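Local coordinates for protein esterase TesA (Pseudomonas aeruginosa, PDB 4JGG) that hydrolyses carboxylic esters, favouring Tween detergents and short-chain p-nitrophenyl esters, and shows low thioesterase activity towards palmitoyl-coenzyme A, at residues A105-N110 with R146-V151; V125-I130 with E155-V160. All coordinates share one frame; numbering follows the deposited sequence.

Interaction 1 of 2, residues A105-N110 with R146-V151; sequences AQLQQN and RVYGAV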
ATOM      1  N   ALA A 105       4.139 -16.131   6.972  1.00 18.21           N
ATOM      2  CA  ALA A 105       5.574 -15.986   7.217  1.00 17.65           C
ATOM      3  C   ALA A 105       6.309 -15.515   5.964  1.00 18.96           C
ATOM      4  O   ALA A 105       7.219 -14.684   6.048  1.00 14.00           O
ATOM      5  CB  ALA A 105       6.163 -17.283   7.735  1.00 18.22           C
ATOM      6  N   GLN A 106       5.911 -16.044   4.805  1.00 15.83           N
ATOM      7  CA  GLN A 106       6.515 -15.632   3.539  1.00 16.86           C
ATOM      8  C   GLN A 106       6.175 -14.177   3.205  1.00 14.08           C
ATOM      9  O   GLN A 106       6.954 -13.488   2.541  1.00 15.27           O
ATOM     10  CB  GLN A 106       6.119 -16.577   2.389  1.00 16.27           C
ATOM     11  CG  GLN A 106       4.606 -16.764   2.179  1.00 20.61           C
ATOM     12  CD  GLN A 106       4.009 -15.780   1.167  1.00 21.05           C
ATOM     13  OE1 GLN A 106       4.653 -15.421   0.172  1.00 27.61           O
ATOM     14  NE2 GLN A 106       2.777 -15.350   1.415  1.00 11.70           N
ATOM     15  N   LEU A 107       5.018 -13.715   3.668  1.00 13.77           N
ATOM     16  CA  LEU A 107       4.636 -12.312   3.513  1.00 13.58           C
ATOM     17  C   LEU A 107       5.616 -11.447   4.277  1.00 10.84           C
ATOM     18  O   LEU A 107       6.128 -10.447   3.761  1.00 12.51           O
ATOM     19  CB  LEU A 107       3.222 -12.064   4.049  1.00 13.46           C
ATOM     20  CG  LEU A 107       2.766 -10.601   4.041  1.00 10.01           C
ATOM     21  CD1 LEU A 107       2.798 -10.002   2.631  1.00  9.96           C
ATOM     22  CD2 LEU A 107       1.380 -10.437   4.662  1.00 13.46           C
ATOM     23  N   GLN A 108       5.879 -11.842   5.518  1.00 11.53           N
ATOM     24  CA  GLN A 108       6.774 -11.091   6.386  1.00 15.03           C
ATOM     25  C   GLN A 108       8.171 -11.038   5.772  1.00 15.89           C
ATOM     26  O   GLN A 108       8.833 -10.007   5.795  1.00 13.77           O
ATOM     27  CB  GLN A 108       6.813 -11.728   7.780  1.00 17.40           C
ATOM     28  CG  GLN A 108       7.210 -10.759   8.889  1.00 18.02           C
ATOM     29  CD  GLN A 108       8.687 -10.421   8.869  1.00 18.57           C
ATOM     30  OE1 GLN A 108       9.479 -11.095   8.211  1.00 22.10           O
ATOM     31  NE2 GLN A 108       9.068  -9.370   9.594  1.00 22.70           N
ATOM     32  N   GLN A 109       8.612 -12.153   5.207  1.00 12.56           N
ATOM     33  CA  GLN A 109       9.934 -12.220   4.586  1.00 13.57           C
ATOM     34  C   GLN A 109      10.048 -11.311   3.352  1.00 13.14           C
ATOM     35  O   GLN A 109      10.981 -10.503   3.222  1.00 14.38           O
ATOM     36  CB  GLN A 109      10.231 -13.672   4.199  1.00 15.04           C
ATOM     37  CG  GLN A 109      11.608 -13.903   3.588  1.00 23.40           C
ATOM     38  CD  GLN A 109      11.755 -15.308   3.027  1.00 25.59           C
ATOM     39  OE1 GLN A 109      10.930 -15.761   2.228  1.00 26.63           O
ATOM     40  NE2 GLN A 109      12.799 -16.010   3.453  1.00 33.59           N
ATOM     41  N   ASN A 110       9.101 -11.464   2.436  1.00 10.54           N
ATOM     42  CA  ASN A 110       9.071 -10.669   1.221  1.00 10.85           C
ATOM     43  C   ASN A 110       8.963  -9.161   1.467  1.00 12.43           C
ATOM     44  O   ASN A 110       9.706  -8.380   0.880  1.00 11.06           O
ATOM     45  CB  ASN A 110       7.935 -11.139   0.319  1.00  9.19           C
ATOM     46  CG  ASN A 110       8.163 -12.536  -0.215  1.00 15.81           C
ATOM     47  OD1 ASN A 110       9.307 -12.984  -0.333  1.00 13.00           O
ATOM     48  ND2 ASN A 110       7.074 -13.231  -0.553  1.00 12.85           N
ATOM     49  N   ARG A 146      -0.918  -8.719  11.509  1.00 18.88           N
ATOM     50  CA  ARG A 146       0.178  -8.497  12.447  1.00 17.75           C
ATOM     51  C   ARG A 146       1.521  -8.454  11.756  1.00 16.93           C
ATOM     52  O   ARG A 146       2.482  -7.899  12.287  1.00 16.67           O
ATOM     53  CB  ARG A 146       0.198  -9.575  13.523  1.00 18.98           C
ATOM     54  CG  ARG A 146      -0.875  -9.406  14.569  1.00 19.75           C
ATOM     55  CD  ARG A 146      -0.725 -10.457  15.643  1.00 23.95           C
ATOM     56  NE  ARG A 146      -0.468 -11.779  15.083  1.00 24.14           N
ATOM     57  CZ  ARG A 146      -1.363 -12.759  15.036  1.00 29.56           C
ATOM     58  NH1 ARG A 146      -2.584 -12.570  15.523  1.00 26.36           N
ATOM     59  NH2 ARG A 146      -1.030 -13.934  14.514  1.00 32.72           N
ATOM     60  N   VAL A 147       1.587  -9.057  10.575  1.00 14.94           N
ATOM     61  CA  VAL A 147       2.819  -9.085   9.798  1.00 14.47           C
ATOM     62  C   VAL A 147       3.290  -7.675   9.433  1.00 11.39           C
ATOM     63  O   VAL A 147       4.478  -7.377   9.486  1.00 14.07           O
ATOM     64  CB  VAL A 147       2.641  -9.918   8.509  1.00 13.14           C
ATOM     65  CG1 VAL A 147       3.780  -9.635   7.523  1.00 13.62           C
ATOM     66  CG2 VAL A 147       2.571 -11.400   8.843  1.00 13.93           C
ATOM     67  N   TYR A 148       2.365  -6.806   9.060  1.00 10.30           N
ATOM     68  CA  TYR A 148       2.741  -5.444   8.696  1.00 13.54           C
ATOM     69  C   TYR A 148       3.494  -4.747   9.815  1.00 13.05           C
ATOM     70  O   TYR A 148       4.552  -4.161   9.586  1.00 14.30           O
ATOM     71  CB  TYR A 148       1.515  -4.645   8.256  1.00 15.15           C
ATOM     72  CG  TYR A 148       0.904  -5.238   7.012  1.00 11.87           C
ATOM     73  CD1 TYR A 148       1.424  -4.944   5.748  1.00  8.98           C
ATOM     74  CD2 TYR A 148      -0.155  -6.131   7.099  1.00 10.46           C
ATOM     75  CE1 TYR A 148       0.875  -5.507   4.602  1.00 10.08           C
ATOM     76  CE2 TYR A 148      -0.715  -6.687   5.968  1.00 12.41           C
ATOM     77  CZ  TYR A 148      -0.189  -6.383   4.723  1.00 15.41           C
ATOM     78  OH  TYR A 148      -0.752  -6.951   3.611  1.00 13.31           O
ATOM     79  N   GLY A 149       2.951  -4.818  11.025  1.00 14.49           N
ATOM     80  CA  GLY A 149       3.600  -4.230  12.188  1.00 19.51           C
ATOM     81  C   GLY A 149       4.946  -4.871  12.482  1.00 14.13           C
ATOM     82  O   GLY A 149       5.887  -4.205  12.919  1.00 19.13           O
ATOM     83  N   ALA A 150       5.043  -6.167  12.223  1.00 13.22           N
ATOM     84  CA  ALA A 150       6.284  -6.903  12.430  1.00 13.62           C
ATOM     85  C   ALA A 150       7.373  -6.391  11.489  1.00 14.85           C
ATOM     86  O   ALA A 150       8.494  -6.106  11.915  1.00 13.77           O
ATOM     87  CB  ALA A 150       6.057  -8.397  12.204  1.00 13.63           C
ATOM     88  N   VAL A 151       7.037  -6.278  10.206  1.00 14.97           N
ATOM     89  CA  VAL A 151       7.980  -5.769   9.208  1.00 13.03           C
ATOM     90  C   VAL A 151       8.426  -4.339   9.505  1.00 13.84           C
ATOM     91  O   VAL A 151       9.614  -4.023   9.425  1.00 13.78           O
ATOM     92  CB  VAL A 151       7.406  -5.848   7.784  1.00 15.85           C
ATOM     93  CG1 VAL A 151       8.440  -5.339   6.776  1.00 15.75           C
ATOM     94  CG2 VAL A 151       7.010  -7.284   7.464  1.00 14.32           C
TER

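Interaction 2 of 2, residues V125-I130 with E155-V160; sequences VLLLGI and EKTALV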
ATOM      1  N   VAL A 125      10.653   4.278   3.683  1.00 13.30           N
ATOM      2  CA  VAL A 125       9.611   3.309   3.344  1.00 11.51           C
ATOM      3  C   VAL A 125       8.368   3.486   4.209  1.00 13.79           C
ATOM      4  O   VAL A 125       8.474   3.637   5.426  1.00 13.26           O
ATOM      5  CB  VAL A 125      10.127   1.870   3.495  1.00 15.69           C
ATOM      6  CG1 VAL A 125       8.991   0.879   3.378  1.00  9.97           C
ATOM      7  CG2 VAL A 125      11.192   1.589   2.458  1.00 16.22           C
ATOM      8  N   LEU A 126       7.199   3.482   3.573  1.00 10.96           N
ATOM      9  CA  LEU A 126       5.923   3.524   4.280  1.00 13.96           C
ATOM     10  C   LEU A 126       5.117   2.287   3.890  1.00 15.43           C
ATOM     11  O   LEU A 126       4.811   2.086   2.708  1.00 12.15           O
ATOM     12  CB  LEU A 126       5.144   4.798   3.925  1.00 14.23           C
ATOM     13  CG  LEU A 126       3.694   4.935   4.417  1.00 14.12           C
ATOM     14  CD1 LEU A 126       3.612   4.910   5.931  1.00 14.74           C
ATOM     15  CD2 LEU A 126       3.066   6.218   3.877  1.00 14.65           C
ATOM     16  N   LEU A 127       4.795   1.440   4.871  1.00 10.17           N
ATOM     17  CA  LEU A 127       3.982   0.255   4.597  1.00  9.47           C
ATOM     18  C   LEU A 127       2.508   0.559   4.800  1.00 12.91           C
ATOM     19  O   LEU A 127       2.125   1.159   5.807  1.00 10.04           O
ATOM     20  CB  LEU A 127       4.343  -0.886   5.545  1.00 12.31           C
ATOM     21  CG  LEU A 127       5.753  -1.433   5.650  1.00 17.89           C
ATOM     22  CD1 LEU A 127       5.687  -2.725   6.466  1.00 16.86           C
ATOM     23  CD2 LEU A 127       6.320  -1.680   4.253  1.00 13.07           C
ATOM     24  N   LEU A 128       1.681   0.142   3.849  1.00 11.02           N
ATOM     25  CA  LEU A 128       0.239   0.205   4.028  1.00 12.67           C
ATOM     26  C   LEU A 128      -0.252  -1.189   4.403  1.00 14.60           C
ATOM     27  O   LEU A 128      -0.049  -2.163   3.651  1.00  9.95           O
ATOM     28  CB  LEU A 128      -0.468   0.717   2.767  1.00 11.95           C
ATOM     29  CG  LEU A 128      -0.014   2.101   2.301  1.00  9.90           C
ATOM     30  CD1 LEU A 128      -0.868   2.601   1.147  1.00  8.99           C
ATOM     31  CD2 LEU A 128      -0.017   3.089   3.449  1.00 12.34           C
ATOM     32  N   GLY A 129      -0.870  -1.283   5.575  1.00 14.01           N
ATOM     33  CA  GLY A 129      -1.360  -2.555   6.077  1.00 15.71           C
ATOM     34  C   GLY A 129      -2.830  -2.699   5.765  1.00 16.08           C
ATOM     35  O   GLY A 129      -3.567  -1.716   5.773  1.00 14.98           O
ATOM     36  N   ILE A 130      -3.269  -3.922   5.498  1.00 15.97           N
ATOM     37  CA  ILE A 130      -4.658  -4.149   5.134  1.00 16.81           C
ATOM     38  C   ILE A 130      -5.287  -5.251   5.991  1.00 18.09           C
ATOM     39  O   ILE A 130      -4.630  -6.229   6.328  1.00 16.95           O
ATOM     40  CB  ILE A 130      -4.778  -4.483   3.631  1.00 23.48           C
ATOM     41  CG1 ILE A 130      -4.387  -3.254   2.795  1.00 21.20           C
ATOM     42  CG2 ILE A 130      -6.176  -4.954   3.287  1.00 23.72           C
ATOM     43  CD1 ILE A 130      -4.764  -3.365   1.341  1.00 20.37           C
ATOM     44  N   GLU A 155      12.326  -3.554  10.079  1.00 15.92           N
ATOM     45  CA  GLU A 155      13.046  -2.760   9.087  1.00 19.10           C
ATOM     46  C   GLU A 155      12.990  -1.255   9.353  1.00 18.38           C
ATOM     47  O   GLU A 155      13.450  -0.459   8.531  1.00 19.53           O
ATOM     48  CB  GLU A 155      12.551  -3.064   7.667  1.00 18.44           C
ATOM     49  CG  GLU A 155      12.746  -4.519   7.208  1.00 15.07           C
ATOM     50  CD  GLU A 155      14.201  -4.960   7.240  1.00 19.39           C
ATOM     51  OE1 GLU A 155      15.094  -4.079   7.233  1.00 23.49           O
ATOM     52  OE2 GLU A 155      14.453  -6.188   7.264  1.00 18.93           O
ATOM     53  N   LYS A 156      12.434  -0.873  10.498  1.00 20.66           N
ATOM     54  CA  LYS A 156      12.287   0.538  10.871  1.00 19.64           C
ATOM     55  C   LYS A 156      11.561   1.355   9.809  1.00 20.37           C
ATOM     56  O   LYS A 156      12.049   2.405   9.407  1.00 22.08           O
ATOM     57  CB  LYS A 156      13.647   1.195  11.108  1.00 21.36           C
ATOM     58  CG  LYS A 156      14.721   0.287  11.643  1.00 22.99           C
ATOM     59  N   THR A 157      10.407   0.889   9.349  1.00 19.52           N
ATOM     60  CA  THR A 157       9.666   1.638   8.345  1.00 17.03           C
ATOM     61  C   THR A 157       8.540   2.418   9.002  1.00 17.97           C
ATOM     62  O   THR A 157       8.215   2.200  10.174  1.00 20.14           O
ATOM     63  CB  THR A 157       9.050   0.718   7.270  1.00 15.10           C
ATOM     64  OG1 THR A 157       7.795   0.207   7.732  1.00 14.39           O
ATOM     65  CG2 THR A 157       9.973  -0.442   6.952  1.00 17.44           C
ATOM     66  N   ALA A 158       7.938   3.335   8.252  1.00 14.67           N
ATOM     67  CA  ALA A 158       6.691   3.930   8.703  1.00 15.23           C
ATOM     68  C   ALA A 158       5.575   2.961   8.347  1.00 16.74           C
ATOM     69  O   ALA A 158       5.768   2.036   7.542  1.00 13.29           O
ATOM     70  CB  ALA A 158       6.465   5.320   8.063  1.00 16.07           C
ATOM     71  N   LEU A 159       4.412   3.154   8.961  1.00 15.89           N
ATOM     72  CA  LEU A 159       3.323   2.207   8.820  1.00 14.88           C
ATOM     73  C   LEU A 159       1.950   2.829   9.040  1.00 19.00           C
ATOM     74  O   LEU A 159       1.731   3.557  10.011  1.00 16.36           O
ATOM     75  CB  LEU A 159       3.527   1.044   9.799  1.00 19.26           C
ATOM     76  CG  LEU A 159       2.389   0.043  10.005  1.00 17.94           C
ATOM     77  CD1 LEU A 159       2.137  -0.790   8.767  1.00 14.18           C
ATOM     78  CD2 LEU A 159       2.719  -0.843  11.190  1.00 20.03           C
ATOM     79  N   VAL A 160       1.036   2.537   8.119  1.00 15.32           N
ATOM     80  CA  VAL A 160      -0.385   2.795   8.309  1.00 15.94           C
ATOM     81  C   VAL A 160      -1.060   1.448   8.541  1.00 17.79           C
ATOM     82  O   VAL A 160      -1.418   0.760   7.590  1.00 17.42           O
ATOM     83  CB  VAL A 160      -1.014   3.452   7.067  1.00 14.15           C
ATOM     84  CG1 VAL A 160      -2.533   3.416   7.158  1.00 13.47           C
ATOM     85  CG2 VAL A 160      -0.498   4.875   6.892  1.00 15.30           C
TER
HETATM   86  O   HOH W   1      12.063   3.994   6.297  1.00 20.22           O

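Interaction 1 of 2, residues A105-N110 with R146-V151
Val147 CG1 presses against the backbone of the facing helix, 3.5 Å from Gln108 CA. The methyl stands anti to its own backbone N (chi1 164°), which directs it between Leu107 and Gln108: Val147 CG1 touches both, Leu107 CG at 3.8 Å and Gln108 CB at 3.7 Å. One turn later Val151 enters with CG2, the branch beside its backbone N, which rests 3.6 Å from Gln108 NE2. The Gln108 chain leaves anti to its backbone N and then bends at chi2 (-74°), so its methylenes and amide run past Val151 in the opposite direction and its amide nitrogen comes near the Ala150 methyl. No hydrogen bond joins the two segments; that amide nitrogen is bound instead by Gln154 OE1, farther along helix 138-155. Leu107 CD2 also reaches the phenol end of Tyr148, 4.2 Å from OH, and this hydroxyl is fixed by a hydrogen bond with Leu93 O. The segments run roughly parallel, their axes 9.4 Å apart at a crossing angle of -32°. Helices 104-121 and 138-155 thus pack side by side, with helix 70-84 against Leu107 and Asn110, and strand 124-128 beneath Tyr148.

Interaction 2 of 2, residues V125-I130 with E155-V160
Thr157 lies beside Val125, its CB 3.9 Å from Val125 CG1, while OG1 meets Leu127 CG at 3.3 Å, the side chains of Thr157 and Leu127 crossing nearly at right angles. On the other face of the sheet the Leu126 chain curls toward its neighbour: CD1 settles 3.6 Å from Ala158 CB, against that small methyl, and also approaches Val160 CG2. Farther on, Leu128 CD2 lies alongside Val160 CB at 3.8 Å, both side chains pointing the same way. This is the pairing of the edge strand 158-160 with its parallel neighbour 124-128 in the five-stranded sheet of an SGNH-hydrolase alpha/beta/alpha fold, the two joined through helix 138-155 as a beta-alpha-beta unit. Leu126 and Val160 lie against helix 186-197, whereas Leu127 and Leu159 face helix 138-155. On that side Leu159 CD1 tucks under Leu127, 3.9 Å from its CB. Four backbone hydrogen bonds set the register, including Val160 N to Leu127 O, nearly straight at 170°. Ala158 O takes two donors from opposite faces of its plane, Leu127 N at 2.9 Å and Thr157 OG1 at 2.7 Å; the threonine hydroxyl, placed between its backbone N and carbonyl carbon (chi1 84°), reaches forward to the carbonyl of the next residue. Gly129 N to Val160 O continues the ladder past the strand end.

Overall arrangement
From the N terminus, the chain first lays down three strands of the sheet and helix 70-84 before reaching 105-110. Helix 104-121 leads straight into strand 124-128, which holds the first half of interaction 2, and then comes helix 138-155. Its segment 146-151 closes interaction 1 across 35 intervening residues, and 155-160 then closes interaction 2 across 24. The two loops therefore cross, each opening before the other ends. Interaction 1 joins two helices on one side of the sheet, and interaction 2 adds the edge strand. Their centres are 11 Å apart, and they meet where Tyr148 and Gly149 pack on Leu127, Leu128, Gly129 and Leu159.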